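Local coordinates for hypothetical protein MG376 homolog (Mycoplasma pneumoniae, PDB 2HQL) that binds single-stranded DNA, probably through its small OB fold, and is otherwise little characterised, at residues 15-20 with 29-34; 70-75 with 89-94. One frame throughout, in Å; residues are numbered along the deposited sequence.

Two antiparallel hairpin pairings of one OB-fold sheet illustrate how obliquely crossing strands stay paired: in contact 1 a classic bulge in 15-20 shifts the register by one, whereas in contact 2 Gly74 pairs with Ile93 where the strands come close. Both are partly buried, contact 2 nearer the chain centre (about 4 Å between centres, against about 7 Å). Each has an apolar inner side and a more polar outer one: a long Glu-Lys ion pair, serine and threonine in contact 1, glutamates beside isoleucine and valine in contact 2. Strands 9-22 and 69-81 are neighbours; a probable backbone hydrogen bond from Ile70 N to Gly15 O joins the two pairings, and Ile70 also packs on Ile17 and Ile33.

Contact 1: 15-20 with 29-34; sequences GEIESS and FLVTIK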
loop_
_atom_site.group_PDB
_atom_site.type_symbol
_atom_site.label_atom_id
_atom_site.label_comp_id
_atom_site.label_asym_id
_atom_site.label_seq_id
_atom_site.Cartn_x
_atom_site.Cartn_y
_atom_site.Cartn_z
ATOM N N GLY A 15 2.782 -8.590 9.533
ATOM C CA GLY A 15 2.719 -9.893 8.905
ATOM C C GLY A 15 3.870 -10.762 9.354
ATOM O O GLY A 15 4.679 -10.356 10.189
ATOM N N GLU A 16 3.943 -11.964 8.795
ATOM C CA GLU A 16 5.006 -12.904 9.123
ATOM C C GLU A 16 6.139 -12.803 8.106
ATOM O O GLU A 16 5.913 -12.902 6.904
ATOM C CB GLU A 16 4.442 -14.336 9.153
ATOM C CG GLU A 16 5.470 -15.468 8.943
ATOM C CD GLU A 16 6.030 -16.053 10.230
ATOM O OE1 GLU A 16 5.252 -16.650 11.003
ATOM O OE2 GLU A 16 7.252 -15.926 10.466
ATOM N N ILE A 17 7.357 -12.597 8.598
ATOM C CA ILE A 17 8.536 -12.501 7.746
ATOM C C ILE A 17 8.695 -13.805 6.958
ATOM O O ILE A 17 8.796 -14.892 7.544
ATOM C CB ILE A 17 9.798 -12.264 8.600
ATOM C CG1 ILE A 17 9.569 -11.054 9.515
ATOM C CG2 ILE A 17 11.015 -12.082 7.697
ATOM C CD1 ILE A 17 10.711 -10.741 10.477
ATOM N N GLU A 18 8.730 -13.701 5.633
ATOM C CA GLU A 18 8.841 -14.879 4.779
ATOM C C GLU A 18 10.231 -15.108 4.186
ATOM O O GLU A 18 10.639 -16.250 3.963
ATOM C CB GLU A 18 7.819 -14.783 3.646
ATOM C CG GLU A 18 6.365 -14.792 4.105
ATOM C CD GLU A 18 5.955 -16.114 4.714
ATOM O OE1 GLU A 18 6.194 -17.145 4.053
ATOM O OE2 GLU A 18 5.395 -16.131 5.833
ATOM N N SER A 19 10.940 -14.014 3.920
ATOM C CA SER A 19 12.276 -14.052 3.347
ATOM C C SER A 19 12.775 -12.622 3.326
ATOM O O SER A 19 12.010 -11.700 3.583
ATOM C CB SER A 19 12.231 -14.603 1.928
ATOM O OG SER A 19 11.509 -13.737 1.083
ATOM N N SER A 20 14.055 -12.430 3.024
ATOM C CA SER A 20 14.620 -11.086 2.992
ATOM C C SER A 20 16.021 -11.095 2.394
ATOM O O SER A 20 16.662 -12.137 2.340
ATOM C CB SER A 20 14.683 -10.513 4.412
ATOM O OG SER A 20 15.608 -11.235 5.206
ATOM N N PHE A 29 17.772 -3.003 2.952
ATOM C CA PHE A 29 17.473 -4.390 3.300
ATOM C C PHE A 29 16.010 -4.650 2.986
ATOM O O PHE A 29 15.132 -3.930 3.464
ATOM C CB PHE A 29 17.720 -4.632 4.790
ATOM C CG PHE A 29 17.634 -6.075 5.196
ATOM C CD1 PHE A 29 18.527 -7.008 4.676
ATOM C CD2 PHE A 29 16.681 -6.496 6.122
ATOM C CE1 PHE A 29 18.484 -8.339 5.070
ATOM C CE2 PHE A 29 16.622 -7.841 6.531
ATOM C CZ PHE A 29 17.528 -8.763 6.003
ATOM N N LEU A 30 15.751 -5.679 2.189
ATOM C CA LEU A 30 14.390 -6.002 1.814
ATOM C C LEU A 30 13.849 -7.244 2.463
ATOM O O LEU A 30 14.479 -8.304 2.450
ATOM C CB LEU A 30 14.260 -6.138 0.296
ATOM C CG LEU A 30 14.218 -4.822 -0.484
ATOM C CD1 LEU A 30 15.618 -4.200 -0.577
ATOM C CD2 LEU A 30 13.649 -5.109 -1.872
ATOM N N VAL A 31 12.652 -7.087 3.013
ATOM C CA VAL A 31 11.940 -8.160 3.681
ATOM C C VAL A 31 10.591 -8.397 2.985
ATOM O O VAL A 31 9.963 -7.468 2.474
ATOM C CB VAL A 31 11.718 -7.816 5.186
ATOM C CG1 VAL A 31 10.860 -8.898 5.867
ATOM C CG2 VAL A 31 13.071 -7.686 5.888
ATOM N N THR A 32 10.169 -9.655 2.936
ATOM C CA THR A 32 8.893 -10.004 2.337
ATOM C C THR A 32 8.013 -10.610 3.416
ATOM O O THR A 32 8.366 -11.617 4.043
ATOM C CB THR A 32 9.055 -10.981 1.182
ATOM O OG1 THR A 32 9.689 -10.304 0.093
ATOM C CG2 THR A 32 7.691 -11.484 0.720
ATOM N N ILE A 33 6.862 -9.968 3.604
ATOM C CA ILE A 33 5.880 -10.311 4.625
ATOM C C ILE A 33 4.608 -10.964 4.076
ATOM O O ILE A 33 4.182 -10.691 2.960
ATOM C CB ILE A 33 5.469 -9.024 5.392
ATOM C CG1 ILE A 33 6.709 -8.262 5.855
ATOM C CG2 ILE A 33 4.607 -9.357 6.557
ATOM C CD1 ILE A 33 7.647 -9.034 6.739
ATOM N N LYS A 34 4.007 -11.820 4.894
ATOM C CA LYS A 34 2.764 -12.509 4.560
ATOM C C LYS A 34 1.696 -12.081 5.562
ATOM O O LYS A 34 1.948 -12.019 6.766
ATOM C CB LYS A 34 2.936 -14.028 4.667
ATOM C CG LYS A 34 1.606 -14.798 4.644
ATOM C CD LYS A 34 1.756 -16.295 4.960
ATOM C CE LYS A 34 2.148 -16.550 6.419
ATOM N NZ LYS A 34 2.265 -18.016 6.733
#
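With chi1 at -64° and chi2 at -67°, Glu18 folds its carboxylate back over Lys34, whose own chain leaves with CG anti to the backbone N (167°) and bends at chi3. The two chains thus cross, OE2 of Glu18 lying 3.3 Å from CE of Lys34, while the salt bridge from OE2 to Lys34 NZ is long at 3.8 Å. Behind them runs a classic beta bulge: Glu18 and Ser19 both face Thr32. Glu18 N gives a short 2.6 Å bond to Thr32 O, and Thr32 N returns one to Ser19 O at 2.8 Å. Before the bulge, Glu16 and Lys34 exchange a pair of backbone bonds. The extra residue shifts the register by one, yet Ile17 and Ser20 both remain on the face of Val31 and Ile33. There CG2 of Ile17 touches CG1 of Val31 at 3.7 Å, and Ser20 OG comes obliquely to the ring of Phe29, 3.2 Å from its CZ. This hairpin opens the OB-fold sheet: strand 42-53 continues it beyond 29-34, strand 69-81 borders 15-20 through Ile70, and helix 54-64 covers Ile17, Phe29 and Val31 with Thr64 and Leu60.

Contact 2: 70-75 with 89-94; sequences ISIEGI and TTIEIV
Val94 N donates to Glu73 O over 2.8 Å, and this is the shortest polar bond between 70-75 and 89-94. Two more follow at the Ile75-Glu92 pair, where each residue's N reaches the other's O at 2.9 Å; the two segments cross at 117°. Between these bonds sits Gly74, a non-hydrogen-bonded partner of Ile93, with its CA 3.2 Å from Glu92 O. With no side chain on Gly74, that oxygen and CG2 of Ile91, the latter 3.8 Å from Gly74 CA, can both lie close to its CA, and the strands come near each other here. On the inner side Ile72 swings CG1 between its backbone N and carbonyl carbon (chi1 63°), sending CD1 across Ile93 at about a right angle; its 3.4 Å approach to Ile93 CG1 is tighter than usual carbon contact. On the outer side CG2 of Val94 lies 3.6 Å from CG1 of Ile75, and the Glu73 chain runs alongside Val94. The carboxylate of Glu92 extends to a salt bridge with Arg77. Within the OB fold, strand 9-22 flanks 70-75, strand 42-53 meets Ile91 and Ile93 through Ile50, and helix 54-64 packs Leu56 and Leu60 against Ile93.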
loop_
_atom_site.group_PDB
_atom_site.type_symbol
_atom_site.label_atom_id
_atom_site.label_comp_id
_atom_site.label_asym_id
_atom_site.label_seq_id
_atom_site.Cartn_x
_atom_site.Cartn_y
_atom_site.Cartn_z
ATOM N N ILE A 70 6.257 -9.046 12.292
ATOM C CA ILE A 70 6.756 -7.692 12.439
ATOM C C ILE A 70 5.633 -6.739 12.068
ATOM O O ILE A 70 4.845 -7.027 11.168
ATOM C CB ILE A 70 7.980 -7.417 11.527
ATOM C CG1 ILE A 70 8.531 -6.010 11.824
ATOM C CG2 ILE A 70 7.577 -7.552 10.050
ATOM C CD1 ILE A 70 9.833 -5.664 11.142
ATOM N N SER A 71 5.553 -5.619 12.787
ATOM C CA SER A 71 4.540 -4.591 12.543
ATOM C C SER A 71 5.313 -3.324 12.275
ATOM O O SER A 71 6.324 -3.088 12.923
ATOM C CB SER A 71 3.656 -4.371 13.778
ATOM O OG SER A 71 3.010 -5.569 14.178
ATOM N N ILE A 72 4.853 -2.505 11.336
ATOM C CA ILE A 72 5.558 -1.260 11.038
ATOM C C ILE A 72 4.637 -0.099 10.693
ATOM O O ILE A 72 3.411 -0.226 10.656
ATOM C CB ILE A 72 6.524 -1.402 9.813
ATOM C CG1 ILE A 72 5.712 -1.734 8.552
ATOM C CG2 ILE A 72 7.597 -2.465 10.072
ATOM C CD1 ILE A 72 6.447 -1.451 7.258
ATOM N N GLU A 73 5.278 1.041 10.447
ATOM C CA GLU A 73 4.631 2.261 9.994
ATOM C C GLU A 73 5.488 2.582 8.772
ATOM O O GLU A 73 6.712 2.575 8.857
ATOM C CB GLU A 73 4.752 3.384 11.020
ATOM C CG GLU A 73 3.776 4.531 10.764
ATOM C CD GLU A 73 4.431 5.792 10.236
ATOM O OE1 GLU A 73 5.338 6.298 10.928
ATOM O OE2 GLU A 73 4.037 6.284 9.147
ATOM N N GLY A 74 4.875 2.838 7.629
ATOM C CA GLY A 74 5.695 3.119 6.471
ATOM C C GLY A 74 5.029 3.977 5.431
ATOM O O GLY A 74 3.929 4.497 5.640
ATOM N N ILE A 75 5.705 4.113 4.297
ATOM C CA ILE A 75 5.217 4.922 3.189
ATOM C C ILE A 75 5.067 4.048 1.943
ATOM O O ILE A 75 6.006 3.382 1.510
ATOM C CB ILE A 75 6.197 6.079 2.913
ATOM C CG1 ILE A 75 6.542 6.790 4.227
ATOM C CG2 ILE A 75 5.579 7.070 1.980
ATOM C CD1 ILE A 75 7.609 7.866 4.096
ATOM N N THR A 89 4.219 -2.539 -5.983
ATOM C CA THR A 89 4.185 -1.817 -4.709
ATOM C C THR A 89 5.168 -2.321 -3.633
ATOM O O THR A 89 5.352 -3.530 -3.445
ATOM C CB THR A 89 2.769 -1.861 -4.120
ATOM O OG1 THR A 89 1.899 -1.083 -4.942
ATOM C CG2 THR A 89 2.743 -1.318 -2.711
ATOM N N THR A 90 5.797 -1.377 -2.936
ATOM C CA THR A 90 6.730 -1.684 -1.844
ATOM C C THR A 90 6.482 -0.680 -0.726
ATOM O O THR A 90 6.031 0.437 -0.981
ATOM C CB THR A 90 8.228 -1.547 -2.259
ATOM O OG1 THR A 90 8.501 -0.196 -2.659
ATOM C CG2 THR A 90 8.562 -2.486 -3.396
ATOM N N ILE A 91 6.763 -1.070 0.512
ATOM C CA ILE A 91 6.573 -0.150 1.623
ATOM C C ILE A 91 7.900 0.262 2.222
ATOM O O ILE A 91 8.656 -0.575 2.695
ATOM C CB ILE A 91 5.731 -0.744 2.776
ATOM C CG1 ILE A 91 4.399 -1.297 2.243
ATOM C CG2 ILE A 91 5.471 0.341 3.832
ATOM C CD1 ILE A 91 4.505 -2.694 1.658
ATOM N N GLU A 92 8.160 1.569 2.192
ATOM C CA GLU A 92 9.366 2.159 2.753
ATOM C C GLU A 92 9.141 2.270 4.256
ATOM O O GLU A 92 8.344 3.085 4.720
ATOM C CB GLU A 92 9.586 3.551 2.165
ATOM C CG GLU A 92 10.922 4.164 2.524
ATOM C CD GLU A 92 10.994 5.607 2.127
ATOM O OE1 GLU A 92 10.221 5.989 1.227
ATOM O OE2 GLU A 92 11.817 6.354 2.697
ATOM N N ILE A 93 9.841 1.443 5.014
ATOM C CA ILE A 93 9.696 1.439 6.458
ATOM C C ILE A 93 10.167 2.733 7.109
ATOM O O ILE A 93 11.264 3.223 6.834
ATOM C CB ILE A 93 10.451 0.234 7.064
ATOM C CG1 ILE A 93 9.762 -1.069 6.626
ATOM C CG2 ILE A 93 10.545 0.371 8.583
ATOM C CD1 ILE A 93 10.550 -2.315 6.942
ATOM N N VAL A 94 9.315 3.291 7.964
ATOM C CA VAL A 94 9.620 4.517 8.685
ATOM C C VAL A 94 9.822 4.142 10.138
ATOM O O VAL A 94 10.687 4.687 10.821
ATOM C CB VAL A 94 8.456 5.543 8.598
ATOM C CG1 VAL A 94 8.636 6.619 9.644
ATOM C CG2 VAL A 94 8.415 6.187 7.216
#